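Local coordinates for protein anaerobically-induced outer membrane porin OprE (Pseudomonas aeruginosa, PDB 4FRX) that forms a beta-barrel channel in the outer membrane and, as in other porins of the OprD family, probably lets small solutes diffuse through it, at residues G268-G271 with S272-K276. Sequence-based numbering, arbitrary orientation.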
loop_
_atom_site.group_PDB
_atom_site.type_symbol
_atom_site.label_atom_id
_atom_site.label_comp_id
_atom_site.label_asym_id
_atom_site.label_seq_id
_atom_site.Cartn_x
_atom_site.Cartn_y
_atom_site.Cartn_z
ATOM N N GLY A 268 0.888 -0.189 -20.421
ATOM C CA GLY A 268 1.604 -1.401 -20.765
ATOM C C GLY A 268 2.351 -1.085 -22.052
ATOM O O GLY A 268 2.587 0.084 -22.353
ATOM N N TYR A 269 2.728 -2.108 -22.809
ATOM C CA TYR A 269 3.311 -1.878 -24.125
ATOM C C TYR A 269 2.737 -2.883 -25.114
ATOM O O TYR A 269 2.796 -4.092 -24.892
ATOM C CB TYR A 269 4.845 -1.909 -24.121
ATOM C CG TYR A 269 5.349 -1.476 -25.479
ATOM C CD1 TYR A 269 5.213 -0.148 -25.887
ATOM C CD2 TYR A 269 5.877 -2.393 -26.381
ATOM C CE1 TYR A 269 5.614 0.260 -27.134
ATOM C CE2 TYR A 269 6.287 -1.981 -27.647
ATOM C CZ TYR A 269 6.139 -0.653 -28.010
ATOM O OH TYR A 269 6.532 -0.204 -29.257
ATOM N N TYR A 270 2.162 -2.380 -26.198
ATOM C CA TYR A 270 1.356 -3.230 -27.072
ATOM C C TYR A 270 1.832 -3.219 -28.499
ATOM O O TYR A 270 1.090 -3.608 -29.399
ATOM C CB TYR A 270 -0.120 -2.800 -27.009
ATOM C CG TYR A 270 -0.658 -2.824 -25.600
ATOM C CD1 TYR A 270 -0.444 -1.748 -24.740
ATOM C CD2 TYR A 270 -1.343 -3.940 -25.110
ATOM C CE1 TYR A 270 -0.913 -1.772 -23.445
ATOM C CE2 TYR A 270 -1.806 -3.972 -23.812
ATOM C CZ TYR A 270 -1.589 -2.889 -22.984
ATOM O OH TYR A 270 -2.061 -2.895 -21.687
ATOM N N GLY A 271 3.066 -2.770 -28.704
ATOM C CA GLY A 271 3.647 -2.702 -30.037
ATOM C C GLY A 271 3.360 -1.389 -30.743
ATOM O O GLY A 271 2.423 -0.668 -30.387
ATOM N N SER A 272 4.186 -1.067 -31.735
ATOM C CA SER A 272 3.980 0.126 -32.560
ATOM C C SER A 272 3.858 1.449 -31.797
ATOM O O SER A 272 3.201 2.381 -32.267
ATOM C CB SER A 272 2.736 -0.063 -33.435
ATOM O OG SER A 272 2.870 -1.217 -34.244
ATOM N N GLY A 273 4.473 1.533 -30.621
ATOM C CA GLY A 273 4.433 2.752 -29.835
ATOM C C GLY A 273 3.163 2.940 -29.037
ATOM O O GLY A 273 2.947 3.996 -28.470
ATOM N N VAL A 274 2.312 1.922 -29.004
ATOM C CA VAL A 274 1.075 1.987 -28.230
ATOM C C VAL A 274 1.323 1.577 -26.766
ATOM O O VAL A 274 1.808 0.480 -26.494
ATOM C CB VAL A 274 -0.020 1.096 -28.838
ATOM C CG1 VAL A 274 -1.272 1.109 -27.956
ATOM C CG2 VAL A 274 -0.354 1.548 -30.247
ATOM N N THR A 275 0.971 2.459 -25.833
ATOM C CA THR A 275 1.266 2.246 -24.412
ATOM C C THR A 275 0.027 2.092 -23.522
ATOM O O THR A 275 0.131 2.130 -22.301
ATOM C CB THR A 275 2.113 3.406 -23.855
ATOM O OG1 THR A 275 1.367 4.630 -23.952
ATOM C CG2 THR A 275 3.413 3.542 -24.649
ATOM N N LYS A 276 -1.146 1.926 -24.124
ATOM C CA LYS A 276 -2.370 1.740 -23.343
ATOM C C LYS A 276 -3.180 0.635 -24.007
ATOM O O LYS A 276 -3.220 0.545 -25.235
ATOM C CB LYS A 276 -3.190 3.041 -23.292
ATOM C CG LYS A 276 -2.569 4.128 -22.443
ATOM C CD LYS A 276 -3.428 5.379 -22.435
ATOM C CE LYS A 276 -2.842 6.438 -21.502
ATOM N NZ LYS A 276 -1.399 6.674 -21.773
#
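The two tyrosine rings, Tyr269 and Tyr270, meet the returning arm 272-276 in different ways. Tyr269 has Gly271 N over one face, 3.5 Å above the plane and displaced toward the rim, with the methyl CG2 of Thr275 near the ring plane at its edge. Its CG stands anti to the backbone N (chi1 -172°), a torsion that sends the ring along the hairpin to the turn. There its hydroxyl accepts a hydrogen bond from Gly273 N, 3.0 Å from OH, with an angle of 154° at the hydrogen. The Tyr270 ring has Val274 O in plane at its edge, and CE1 comes within 3.4 Å of Lys276 C. Its CB also touches Val274 CG1, a small apolar contact between the two arms. The Tyr270 hydroxyl runs back toward the base of the hairpin, where Glu278 O is its hydrogen-bond partner.

Positive phi at both central residues, Ser272 and Gly273, identifies a type I' turn from Gly271 to Val274, the class suited to tight beta hairpins. Val274 N closes it by binding Gly271 O at 2.9 Å, and Tyr270 N binds Val274 O. Farther back, Gly268 N bonds Thr275 O at 3.1 Å. The loop thus joins the short antiparallel strands 266-267 and 276-277 at the surface, with an irregular ladder of backbone bonds.

Chemically, the tyrosine hydroxyl satisfies an amide at the apex of the turn that Gly271 O, despite its closeness, meets at too poor an angle, so side chain and backbone together fix the hairpin tip.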